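Local coordinates for cobalamin biosynthesis protein CobN (Mycobacterium tuberculosis, PDB 7C6O), which serves as the large, catalytic subunit of cobaltochelatase, the ATP-dependent enzyme that inserts cobalt into the corrin ring during cobalamin biosynthesis, at residues L303-V308 / A947-V952; P878-L883 / R1052-A1057; G882-G887 / T937-G942; A991-F996 / G1031-R1036. All coordinates share one frame; numbering follows the deposited sequence.

Interaction 1: residues L303-V308 / A947-V952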
loop_
_atom_site.group_PDB
_atom_site.type_symbol
_atom_site.label_atom_id
_atom_site.label_comp_id
_atom_site.label_asym_id
_atom_site.label_seq_id
_atom_site.Cartn_x
_atom_site.Cartn_y
_atom_site.Cartn_z
ATOM N N LEU A 303 12.903 -7.962 -4.634
ATOM C CA LEU A 303 13.723 -6.819 -5.008
ATOM C C LEU A 303 14.543 -6.342 -3.820
ATOM O O LEU A 303 14.098 -6.400 -2.670
ATOM C CB LEU A 303 12.866 -5.654 -5.532
ATOM C CG LEU A 303 12.609 -5.563 -7.038
ATOM C CD1 LEU A 303 11.877 -6.800 -7.542
ATOM C CD2 LEU A 303 11.818 -4.295 -7.357
ATOM N N SER A 304 15.752 -5.863 -4.115
ATOM C CA SER A 304 16.547 -5.187 -3.108
ATOM C C SER A 304 15.832 -3.913 -2.664
ATOM O O SER A 304 15.019 -3.358 -3.407
ATOM C CB SER A 304 17.925 -4.842 -3.664
ATOM O OG SER A 304 17.816 -3.820 -4.639
ATOM N N PRO A 305 16.120 -3.428 -1.453
ATOM C CA PRO A 305 15.537 -2.141 -1.030
ATOM C C PRO A 305 15.807 -1.004 -2.004
ATOM O O PRO A 305 14.941 -0.140 -2.192
ATOM C CB PRO A 305 16.194 -1.903 0.337
ATOM C CG PRO A 305 16.477 -3.283 0.850
ATOM C CD PRO A 305 16.876 -4.077 -0.367
ATOM N N LEU A 306 16.983 -0.984 -2.640
ATOM C CA LEU A 306 17.258 0.042 -3.643
ATOM C C LEU A 306 16.309 -0.077 -4.828
ATOM O O LEU A 306 15.788 0.931 -5.323
ATOM C CB LEU A 306 18.711 -0.055 -4.113
ATOM C CG LEU A 306 19.008 0.549 -5.490
ATOM C CD1 LEU A 306 18.894 2.070 -5.465
ATOM C CD2 LEU A 306 20.379 0.112 -5.995
ATOM N N ASP A 307 16.073 -1.302 -5.303
ATOM C CA ASP A 307 15.209 -1.479 -6.464
ATOM C C ASP A 307 13.746 -1.209 -6.130
ATOM O O ASP A 307 13.001 -0.730 -6.990
ATOM C CB ASP A 307 15.386 -2.883 -7.040
ATOM C CG ASP A 307 16.707 -3.043 -7.776
ATOM O OD1 ASP A 307 17.462 -2.051 -7.868
ATOM O OD2 ASP A 307 16.988 -4.157 -8.262
ATOM N N VAL A 308 13.320 -1.500 -4.896
ATOM C CA VAL A 308 11.958 -1.163 -4.482
ATOM C C VAL A 308 11.720 0.334 -4.626
ATOM O O VAL A 308 10.712 0.773 -5.193
ATOM C CB VAL A 308 11.698 -1.631 -3.039
ATOM C CG1 VAL A 308 10.377 -1.053 -2.525
ATOM C CG2 VAL A 308 11.693 -3.147 -2.960
ATOM N N ALA A 947 6.741 -3.208 1.404
ATOM C CA ALA A 947 6.839 -1.845 0.901
ATOM C C ALA A 947 7.835 -0.976 1.654
ATOM O O ALA A 947 8.290 0.032 1.101
ATOM C CB ALA A 947 5.465 -1.166 0.950
ATOM N N PHE A 948 8.179 -1.323 2.891
ATOM C CA PHE A 948 9.057 -0.493 3.717
ATOM C C PHE A 948 10.220 -1.313 4.266
ATOM O O PHE A 948 10.435 -1.379 5.481
ATOM C CB PHE A 948 8.256 0.165 4.838
ATOM C CG PHE A 948 7.219 1.133 4.342
ATOM C CD1 PHE A 948 5.890 0.755 4.236
ATOM C CD2 PHE A 948 7.580 2.411 3.948
ATOM C CE1 PHE A 948 4.938 1.643 3.769
ATOM C CE2 PHE A 948 6.631 3.304 3.478
ATOM C CZ PHE A 948 5.307 2.920 3.387
ATOM N N PRO A 949 11.015 -1.936 3.391
ATOM C CA PRO A 949 12.145 -2.727 3.898
ATOM C C PRO A 949 13.192 -1.871 4.585
ATOM O O PRO A 949 13.812 -2.334 5.551
ATOM C CB PRO A 949 12.692 -3.405 2.635
ATOM C CG PRO A 949 12.372 -2.439 1.542
ATOM C CD PRO A 949 11.042 -1.826 1.919
ATOM N N HIS A 950 13.395 -0.630 4.126
ATOM C CA HIS A 950 14.342 0.262 4.790
ATOM C C HIS A 950 13.915 0.556 6.222
ATOM O O HIS A 950 14.767 0.734 7.099
ATOM C CB HIS A 950 14.479 1.578 4.019
ATOM C CG HIS A 950 14.612 1.414 2.536
ATOM N ND1 HIS A 950 13.531 1.190 1.712
ATOM C CD2 HIS A 950 15.697 1.468 1.727
ATOM C CE1 HIS A 950 13.944 1.100 0.460
ATOM N NE2 HIS A 950 15.255 1.265 0.441
ATOM N N VAL A 951 12.607 0.617 6.473
ATOM C CA VAL A 951 12.112 0.915 7.814
ATOM C C VAL A 951 12.274 -0.286 8.736
ATOM O O VAL A 951 12.616 -0.134 9.913
ATOM C CB VAL A 951 10.647 1.379 7.748
ATOM C CG1 VAL A 951 10.119 1.628 9.145
ATOM C CG2 VAL A 951 10.519 2.630 6.893
ATOM N N VAL A 952 12.016 -1.495 8.224
ATOM C CA VAL A 952 12.252 -2.708 9.007
ATOM C C VAL A 952 13.689 -2.734 9.507
ATOM O O VAL A 952 13.957 -2.997 10.686
ATOM C CB VAL A 952 11.927 -3.958 8.168
ATOM C CG1 VAL A 952 12.363 -5.221 8.899
ATOM C CG2 VAL A 952 10.438 -4.009 7.841
#

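Interaction 2: residues P878-L883 / R1052-A1057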
loop_
_atom_site.group_PDB
_atom_site.type_symbol
_atom_site.label_atom_id
_atom_site.label_comp_id
_atom_site.label_asym_id
_atom_site.label_seq_id
_atom_site.Cartn_x
_atom_site.Cartn_y
_atom_site.Cartn_z
ATOM N N PRO A 878 5.326 1.370 31.754
ATOM C CA PRO A 878 5.203 0.028 31.181
ATOM C C PRO A 878 6.572 -0.495 30.774
ATOM O O PRO A 878 7.389 0.233 30.205
ATOM C CB PRO A 878 4.295 0.243 29.965
ATOM C CG PRO A 878 4.583 1.647 29.548
ATOM C CD PRO A 878 4.857 2.415 30.824
ATOM N N ARG A 879 6.827 -1.766 31.091
ATOM C CA ARG A 879 8.119 -2.356 30.756
ATOM C C ARG A 879 8.282 -2.526 29.251
ATOM O O ARG A 879 9.398 -2.401 28.730
ATOM C CB ARG A 879 8.282 -3.703 31.461
ATOM C CG ARG A 879 7.236 -4.732 31.066
ATOM C CD ARG A 879 7.290 -5.980 31.931
ATOM N NE ARG A 879 6.132 -6.838 31.692
ATOM C CZ ARG A 879 4.942 -6.657 32.257
ATOM N NH1 ARG A 879 4.752 -5.647 33.094
ATOM N NH2 ARG A 879 3.939 -7.482 31.984
ATOM N N SER A 880 7.188 -2.796 28.543
ATOM C CA SER A 880 7.236 -3.038 27.111
ATOM C C SER A 880 5.896 -2.682 26.488
ATOM O O SER A 880 4.839 -2.927 27.079
ATOM C CB SER A 880 7.587 -4.499 26.801
ATOM O OG SER A 880 7.582 -4.731 25.404
ATOM N N VAL A 881 5.953 -2.102 25.294
ATOM C CA VAL A 881 4.774 -1.788 24.497
ATOM C C VAL A 881 4.787 -2.683 23.267
ATOM O O VAL A 881 5.811 -2.791 22.584
ATOM C CB VAL A 881 4.747 -0.304 24.089
ATOM C CG1 VAL A 881 3.605 -0.038 23.118
ATOM C CG2 VAL A 881 4.638 0.588 25.322
ATOM N N GLY A 882 3.660 -3.336 22.997
ATOM C CA GLY A 882 3.467 -4.055 21.750
ATOM C C GLY A 882 2.643 -3.201 20.806
ATOM O O GLY A 882 1.581 -2.696 21.178
ATOM N N LEU A 883 3.149 -3.030 19.586
ATOM C CA LEU A 883 2.513 -2.155 18.608
ATOM C C LEU A 883 2.373 -2.876 17.277
ATOM O O LEU A 883 3.339 -3.462 16.777
ATOM C CB LEU A 883 3.313 -0.863 18.420
ATOM C CG LEU A 883 2.719 0.169 17.456
ATOM C CD1 LEU A 883 1.448 0.780 18.043
ATOM C CD2 LEU A 883 3.738 1.253 17.115
ATOM N N ARG A 1052 5.416 -12.180 26.298
ATOM C CA ARG A 1052 5.162 -12.311 27.728
ATOM C C ARG A 1052 5.467 -11.025 28.484
ATOM O O ARG A 1052 4.911 -10.811 29.567
ATOM C CB ARG A 1052 5.977 -13.469 28.319
ATOM C CG ARG A 1052 5.380 -14.844 28.055
ATOM C CD ARG A 1052 6.115 -15.937 28.825
ATOM N NE ARG A 1052 6.557 -17.017 27.947
ATOM C CZ ARG A 1052 5.892 -18.151 27.752
ATOM N NH1 ARG A 1052 4.743 -18.373 28.378
ATOM N NH2 ARG A 1052 6.382 -19.069 26.930
ATOM N N ARG A 1053 6.321 -10.161 27.935
ATOM C CA ARG A 1053 6.683 -8.909 28.582
ATOM C C ARG A 1053 5.782 -7.743 28.201
ATOM O O ARG A 1053 5.889 -6.678 28.819
ATOM C CB ARG A 1053 8.133 -8.539 28.250
ATOM C CG ARG A 1053 9.165 -9.518 28.776
ATOM C CD ARG A 1053 10.562 -8.937 28.654
ATOM N NE ARG A 1053 11.581 -9.824 29.208
ATOM C CZ ARG A 1053 12.400 -10.569 28.473
ATOM N NH1 ARG A 1053 12.326 -10.533 27.149
ATOM N NH2 ARG A 1053 13.298 -11.346 29.064
ATOM N N ILE A 1054 4.912 -7.910 27.204
ATOM C CA ILE A 1054 4.099 -6.795 26.730
ATOM C C ILE A 1054 3.161 -6.340 27.836
ATOM O O ILE A 1054 2.319 -7.110 28.317
ATOM C CB ILE A 1054 3.324 -7.186 25.468
ATOM C CG1 ILE A 1054 4.291 -7.440 24.310
ATOM C CG2 ILE A 1054 2.314 -6.096 25.112
ATOM C CD1 ILE A 1054 3.611 -7.944 23.048
ATOM N N ALA A 1055 3.304 -5.080 28.247
ATOM C CA ALA A 1055 2.430 -4.494 29.254
ATOM C C ALA A 1055 1.249 -3.755 28.640
ATOM O O ALA A 1055 0.170 -3.714 29.246
ATOM C CB ALA A 1055 3.226 -3.538 30.149
ATOM N N VAL A 1056 1.433 -3.168 27.458
ATOM C CA VAL A 1056 0.375 -2.468 26.735
ATOM C C VAL A 1056 0.386 -2.952 25.295
ATOM O O VAL A 1056 1.411 -2.839 24.612
ATOM C CB VAL A 1056 0.556 -0.941 26.756
ATOM C CG1 VAL A 1056 -0.770 -0.255 26.471
ATOM C CG2 VAL A 1056 1.158 -0.470 28.055
ATOM N N ALA A 1057 -0.750 -3.457 24.824
ATOM C CA ALA A 1057 -0.929 -3.761 23.409
ATOM C C ALA A 1057 -1.613 -2.570 22.748
ATOM O O ALA A 1057 -2.742 -2.222 23.108
ATOM C CB ALA A 1057 -1.746 -5.039 23.222
HETATM O O HOH W 1 2.501 -9.307 29.796
#

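Interaction 3: residues G882-G887 / T937-G942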
loop_
_atom_site.group_PDB
_atom_site.type_symbol
_atom_site.label_atom_id
_atom_site.label_comp_id
_atom_site.label_asym_id
_atom_site.label_seq_id
_atom_site.Cartn_x
_atom_site.Cartn_y
_atom_site.Cartn_z
ATOM N N GLY A 882 3.660 -3.336 22.997
ATOM C CA GLY A 882 3.467 -4.055 21.750
ATOM C C GLY A 882 2.643 -3.201 20.806
ATOM O O GLY A 882 1.581 -2.696 21.178
ATOM N N LEU A 883 3.149 -3.030 19.586
ATOM C CA LEU A 883 2.513 -2.155 18.608
ATOM C C LEU A 883 2.373 -2.876 17.277
ATOM O O LEU A 883 3.339 -3.462 16.777
ATOM C CB LEU A 883 3.313 -0.863 18.420
ATOM C CG LEU A 883 2.719 0.169 17.456
ATOM C CD1 LEU A 883 1.448 0.780 18.043
ATOM C CD2 LEU A 883 3.738 1.253 17.115
ATOM N N SER A 884 1.172 -2.825 16.704
ATOM C CA SER A 884 0.930 -3.348 15.367
ATOM C C SER A 884 1.064 -2.218 14.356
ATOM O O SER A 884 0.489 -1.141 14.540
ATOM C CB SER A 884 -0.455 -3.990 15.279
ATOM O OG SER A 884 -0.535 -5.137 16.106
ATOM N N VAL A 885 1.827 -2.463 13.290
ATOM C CA VAL A 885 2.230 -1.421 12.351
ATOM C C VAL A 885 1.902 -1.883 10.939
ATOM O O VAL A 885 2.369 -2.946 10.509
ATOM C CB VAL A 885 3.727 -1.091 12.480
ATOM C CG1 VAL A 885 4.153 -0.121 11.399
ATOM C CG2 VAL A 885 4.030 -0.525 13.864
ATOM N N TRP A 886 1.128 -1.079 10.212
ATOM C CA TRP A 886 0.672 -1.413 8.871
ATOM C C TRP A 886 1.285 -0.479 7.835
ATOM O O TRP A 886 1.557 0.693 8.110
ATOM C CB TRP A 886 -0.853 -1.330 8.766
ATOM C CG TRP A 886 -1.591 -2.315 9.612
ATOM C CD1 TRP A 886 -1.118 -3.496 10.104
ATOM C CD2 TRP A 886 -2.943 -2.199 10.070
ATOM N NE1 TRP A 886 -2.096 -4.126 10.840
ATOM C CE2 TRP A 886 -3.225 -3.349 10.833
ATOM C CE3 TRP A 886 -3.942 -1.233 9.912
ATOM C CZ2 TRP A 886 -4.466 -3.560 11.435
ATOM C CZ3 TRP A 886 -5.172 -1.444 10.508
ATOM C CH2 TRP A 886 -5.424 -2.600 11.259
ATOM N N GLY A 887 1.467 -1.006 6.624
ATOM C CA GLY A 887 2.002 -0.186 5.549
ATOM C C GLY A 887 1.049 0.915 5.123
ATOM O O GLY A 887 1.473 2.040 4.839
ATOM N N THR A 937 7.915 -4.282 21.203
ATOM C CA THR A 937 7.748 -5.406 20.293
ATOM C C THR A 937 6.823 -4.966 19.169
ATOM O O THR A 937 5.734 -4.443 19.427
ATOM C CB THR A 937 7.176 -6.633 21.009
ATOM O OG1 THR A 937 8.139 -7.134 21.943
ATOM C CG2 THR A 937 6.839 -7.727 20.008
ATOM N N VAL A 938 7.263 -5.160 17.930
ATOM C CA VAL A 938 6.567 -4.650 16.753
ATOM C C VAL A 938 6.047 -5.828 15.947
ATOM O O VAL A 938 6.820 -6.709 15.552
ATOM C CB VAL A 938 7.482 -3.770 15.888
ATOM C CG1 VAL A 938 6.741 -3.305 14.640
ATOM C CG2 VAL A 938 7.991 -2.583 16.687
ATOM N N ARG A 939 4.741 -5.837 15.690
ATOM C CA ARG A 939 4.149 -6.727 14.699
ATOM C C ARG A 939 3.917 -5.920 13.427
ATOM O O ARG A 939 3.052 -5.040 13.391
ATOM C CB ARG A 939 2.845 -7.341 15.209
ATOM C CG ARG A 939 2.063 -8.099 14.139
ATOM C CD ARG A 939 2.903 -9.183 13.455
ATOM N NE ARG A 939 2.142 -9.854 12.402
ATOM C CZ ARG A 939 1.268 -10.832 12.622
ATOM N NH1 ARG A 939 1.055 -11.268 13.857
ATOM N NH2 ARG A 939 0.610 -11.381 11.607
ATOM N N ILE A 940 4.703 -6.206 12.394
ATOM C CA ILE A 940 4.510 -5.593 11.086
ATOM C C ILE A 940 3.601 -6.496 10.269
ATOM O O ILE A 940 3.526 -7.708 10.495
ATOM C CB ILE A 940 5.851 -5.347 10.359
ATOM C CG1 ILE A 940 6.592 -6.667 10.129
ATOM C CG2 ILE A 940 6.720 -4.355 11.135
ATOM C CD1 ILE A 940 7.883 -6.519 9.340
ATOM N N SER A 941 2.889 -5.904 9.318
ATOM C CA SER A 941 2.106 -6.704 8.395
ATOM C C SER A 941 3.002 -7.227 7.277
ATOM O O SER A 941 4.165 -6.837 7.138
ATOM C CB SER A 941 0.952 -5.886 7.820
ATOM O OG SER A 941 1.434 -4.798 7.051
ATOM N N GLY A 942 2.449 -8.139 6.477
ATOM C CA GLY A 942 3.168 -8.595 5.301
ATOM C C GLY A 942 3.429 -7.475 4.314
ATOM O O GLY A 942 4.510 -7.391 3.724
#

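Interaction 4: residues A991-F996 / G1031-R1036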
loop_
_atom_site.group_PDB
_atom_site.type_symbol
_atom_site.label_atom_id
_atom_site.label_comp_id
_atom_site.label_asym_id
_atom_site.label_seq_id
_atom_site.Cartn_x
_atom_site.Cartn_y
_atom_site.Cartn_z
ATOM N N ALA A 991 18.491 -12.184 21.383
ATOM C CA ALA A 991 18.182 -11.321 22.518
ATOM C C ALA A 991 17.731 -9.928 22.097
ATOM O O ALA A 991 17.086 -9.239 22.893
ATOM C CB ALA A 991 19.397 -11.216 23.441
ATOM N N THR A 992 18.051 -9.495 20.880
ATOM C CA THR A 992 17.628 -8.190 20.386
ATOM C C THR A 992 16.523 -8.290 19.342
ATOM O O THR A 992 16.230 -7.297 18.666
ATOM C CB THR A 992 18.818 -7.425 19.806
ATOM O OG1 THR A 992 19.391 -8.175 18.727
ATOM C CG2 THR A 992 19.871 -7.185 20.882
ATOM N N THR A 993 15.909 -9.459 19.190
ATOM C CA THR A 993 14.838 -9.635 18.219
ATOM C C THR A 993 13.561 -9.007 18.760
ATOM O O THR A 993 13.114 -9.346 19.861
ATOM C CB THR A 993 14.635 -11.116 17.912
ATOM O OG1 THR A 993 15.811 -11.634 17.275
ATOM C CG2 THR A 993 13.444 -11.314 16.990
ATOM N N ARG A 994 12.982 -8.082 17.989
ATOM C CA ARG A 994 11.759 -7.386 18.388
ATOM C C ARG A 994 10.708 -7.281 17.293
ATOM O O ARG A 994 9.545 -7.006 17.616
ATOM C CB ARG A 994 12.084 -5.969 18.883
ATOM C CG ARG A 994 12.872 -5.909 20.180
ATOM C CD ARG A 994 12.077 -6.475 21.343
ATOM N NE ARG A 994 12.763 -6.280 22.618
ATOM C CZ ARG A 994 13.700 -7.094 23.097
ATOM N NH1 ARG A 994 14.069 -8.164 22.404
ATOM N NH2 ARG A 994 14.270 -6.837 24.267
ATOM N N ILE A 995 11.053 -7.476 16.023
ATOM C CA ILE A 995 10.142 -7.239 14.910
ATOM C C ILE A 995 9.639 -8.581 14.393
ATOM O O ILE A 995 10.433 -9.437 13.985
ATOM C CB ILE A 995 10.826 -6.442 13.791
ATOM C CG1 ILE A 995 11.501 -5.193 14.362
ATOM C CG2 ILE A 995 9.813 -6.059 12.715
ATOM C CD1 ILE A 995 12.358 -4.458 13.361
ATOM N N PHE A 996 8.322 -8.760 14.393
ATOM C CA PHE A 996 7.704 -9.987 13.915
ATOM C C PHE A 996 6.677 -9.651 12.843
ATOM O O PHE A 996 6.147 -8.539 12.801
ATOM C CB PHE A 996 7.061 -10.762 15.074
ATOM C CG PHE A 996 8.032 -11.112 16.167
ATOM C CD1 PHE A 996 8.720 -12.315 16.141
ATOM C CD2 PHE A 996 8.280 -10.225 17.202
ATOM C CE1 PHE A 996 9.629 -12.634 17.139
ATOM C CE2 PHE A 996 9.188 -10.536 18.202
ATOM C CZ PHE A 996 9.860 -11.742 18.172
ATOM N N GLY A 1031 4.603 -15.621 13.707
ATOM C CA GLY A 1031 5.748 -15.955 14.534
ATOM C C GLY A 1031 7.054 -16.001 13.766
ATOM O O GLY A 1031 7.794 -16.987 13.843
ATOM N N PHE A 1032 7.358 -14.931 13.036
ATOM C CA PHE A 1032 8.515 -14.875 12.152
ATOM C C PHE A 1032 9.233 -13.549 12.349
ATOM O O PHE A 1032 8.599 -12.490 12.351
ATOM C CB PHE A 1032 8.078 -15.066 10.695
ATOM C CG PHE A 1032 7.332 -16.347 10.472
ATOM C CD1 PHE A 1032 5.957 -16.403 10.640
ATOM C CD2 PHE A 1032 8.013 -17.511 10.147
ATOM C CE1 PHE A 1032 5.272 -17.591 10.465
ATOM C CE2 PHE A 1032 7.332 -18.703 9.969
ATOM C CZ PHE A 1032 5.962 -18.742 10.128
ATOM N N ALA A 1033 10.552 -13.608 12.515
ATOM C CA ALA A 1033 11.351 -12.459 12.919
ATOM C C ALA A 1033 11.953 -11.757 11.711
ATOM O O ALA A 1033 12.451 -12.406 10.787
ATOM C CB ALA A 1033 12.465 -12.888 13.874
ATOM N N TYR A 1034 11.924 -10.425 11.732
ATOM C CA TYR A 1034 12.458 -9.613 10.649
ATOM C C TYR A 1034 13.515 -8.659 11.183
ATOM O O TYR A 1034 13.476 -8.246 12.346
ATOM C CB TYR A 1034 11.342 -8.842 9.933
ATOM C CG TYR A 1034 10.500 -9.752 9.072
ATOM C CD1 TYR A 1034 10.844 -9.996 7.749
ATOM C CD2 TYR A 1034 9.385 -10.401 9.591
ATOM C CE1 TYR A 1034 10.092 -10.844 6.960
ATOM C CE2 TYR A 1034 8.623 -11.253 8.808
ATOM C CZ TYR A 1034 8.982 -11.469 7.492
ATOM O OH TYR A 1034 8.233 -12.315 6.706
ATOM N N GLY A 1035 14.460 -8.317 10.317
ATOM C CA GLY A 1035 15.626 -7.539 10.674
ATOM C C GLY A 1035 16.881 -8.142 10.087
ATOM O O GLY A 1035 16.848 -9.125 9.349
ATOM N N ARG A 1036 18.012 -7.530 10.431
ATOM C CA ARG A 1036 19.295 -7.976 9.898
ATOM C C ARG A 1036 19.599 -9.402 10.343
ATOM O O ARG A 1036 19.553 -9.718 11.536
ATOM C CB ARG A 1036 20.414 -7.035 10.345
ATOM C CG ARG A 1036 20.313 -5.618 9.794
ATOM C CD ARG A 1036 21.614 -4.853 10.027
ATOM N NE ARG A 1036 21.459 -3.410 9.858
ATOM C CZ ARG A 1036 21.682 -2.759 8.721
ATOM N NH1 ARG A 1036 22.065 -3.424 7.640
ATOM N NH2 ARG A 1036 21.519 -1.443 8.664
HETATM O O HOH W 2 13.785 -7.911 15.028
#

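Interaction 1: residues L303-V308 / A947-V952
Pro305 and Pro949 each open a helix, and the two helix starts face one another with their CA atoms 6.0 Å apart. Each proline follows an N-cap residue, Ser304 in one segment and Phe948 in the other. At Ser304 the cap is closed by its own side chain, since Asp307 N donates to Ser304 OG over 3.1 Å, which closes the first turn, the one that carries Pro305. Phe948 marks a break in the chain, where helix 942-947 ends and helix 949-963 sets off.

The side-chain contact is led by the pyrrolidine of Pro305. Its CB lies over one face of the His950 imidazole, 3.7 Å from the ring centroid and 29° off the ring normal, a CH-pi contact. His950 reaches this place with CG beside its backbone N (chi1 -45°), which carries the ring across to the other segment although its CB does not point there. The two proline rings meet at an angle, Pro305 CB 4.0 Å from Pro949 CG. One turn further on, Val308 CG1 comes within 4.3 Å of Ala947 O in looser packing.

Asp307 and Leu303 turn instead to the strand 283-289 side. The contact is mainly packing between two helix N-termini, one of them closed by a serine cap, and it joins helix 305-313 of one alpha/beta unit to helix 949-963, beside the sheet of another.

Interaction 2: residues P878-L883 / R1052-A1057
Arg879 reaches over Ala1055, whose CB sits 3.9 Å above the guanidinium plane and displaced toward the rim of the group. CG of this arginine stands between its backbone N and carbonyl carbon (chi1 61°), and from there the chain runs extended to NE, so that it passes along the carbonyl of Arg1053, with NE 2.9 Å from Arg1053 O. Past the guanidinium a water gathers the loop: it donates to Arg1052 O and to Ile1054 O, and takes a weak bond from Arg879 NH2. Arg1053 sends its own charged end away, to a salt bridge with Asp981. Just before the strand, Pro878 CB rests against two methyls at once, Val1056 CG2 at 3.7 Å and Ala1055 CB at 3.9 Å.

These side chains flank the point where two neighbouring strands of a mixed sheet, 880-885 and 1056-1061, begin to run parallel in an alpha/beta fold. Ser880 O accepts Ala1055 N at 2.9 Å and, weakly, Val1056 N, one carbonyl thus holding two successive amides. Gly882 N then donates to Val1056 O over 2.8 Å, nearly in line with the carbonyl. Gly882 leaves its backbone bare to Ile1054, whose CG2, anti to the isoleucine's own N, comes within 3.7 Å of Gly882 N. Behind Ile1054 and Ala1057 runs helix 1072-1089, while helix 853-874 packs on Pro878 and Val1056.

Interaction 3: residues G882-G887 / T937-G942
Gly882 to Val885 pair with Thr937 to Ile940 as parallel strands, a regular ladder whose short axes pass 4.7 Å apart at 22°. The tight part is this backbone. Leu883 N donates to Thr937 O at 3.0 Å, Arg939 N to Leu883 O, and Val885 N to Arg939 O at 2.9 Å, all with N-H angles near 160°. CA-H groups fill in between, Gly882 CA lying 3.3 Å from Thr937 O. Side chains meet more lightly: Val885 CG2 and Val938 CG1 touch at 4.0 Å, and Ser884 OG only grazes Arg939 CB.

The far end is looser, though still buried. Ser941 N reaches Val885 O over 3.2 Å with a bent 140° angle, and Ser941 CB leans on Trp886 CD1. Both strands stop here and helices begin, with Trp886 and Ser941 at the N-cap positions; of the two, the serine caps with its side chain, OG, set between its backbone N and carbonyl carbon, bonding to Phe944 N.

Helix 896-905 packs on the face of Leu883, Val885 and Val938, and helices 1044-1051 and 1072-1089 on that of Thr937, Ser884 and Arg939. Strand 1056-1061 adjoins 880-885, and strand 995-997 adjoins 935-940.

Interaction 4: residues A991-F996 / G1031-R1036
Thr993 turns OG1 beside its backbone N (chi1 -65°), which leaves CG2 anti to that nitrogen and brings it 3.6 Å from Ala1033 CB. The hydroxyl bonds to Arg989 O, a tie that probably helps hold this rotation. Phe996 has CG anti to its carbonyl carbon (chi1 -58°), and its ring comes near Ala1033, with CE1 4.3 Å from the CB of that alanine.

Between these groups the backbones run antiparallel, but the pairing is thin. Tyr1034 N donates to Ile995 O over 2.9 Å, nearly straight at 166°, with the donor tilted out of the carbonyl plane. The return bond is made through water: one molecule accepts from Ile995 N and donates to Tyr1034 O, bridging the strands where they spread. At the next pair, Phe996 CA approaches Phe1032 O at 3.1 Å in a CA-H...O contact. On the opposite face of the sheet Ile995 CG2 lies 4.2 Å from Tyr1034 CB, while the phenol of Tyr1034 reaches on to Ser998 O and Arg945.

Arg994 folds back to the helix end, its NH1 donating to Ala991 O and Thr993 O and its NE in a salt bridge with Asp935. Strand 995-997 lies between strands 935-940 and 1032-1034 of the mixed sheet; helix 949-963 packs on Ile995, and helix 1044-1051 on Phe996.

Interactions 2, 3 and 4 share one mixed sheet and follow its order 1056-1061, 880-885, 935-940, 995-997, 1032-1034. Interactions 2 and 3 share strand 880-885, their centres about 13 Å apart. Interaction 4, about 11 Å between centres from interaction 3, is probably joined to it by backbone bonds. Along the chain it follows interaction 3, nested within the loop closed by interaction 2. Interaction 1 stands beside the sheet, about 16 Å from interaction 3 and 17 Å from interaction 4 between centres, with Val952 packing on Ile940, Ile995 and Tyr1034. Segment 303-308 ends 639 residues before 947-952 begins, a loop enclosing interaction 3. Sequence-distant parts of the CobN/magnesium chelatase region thus come together.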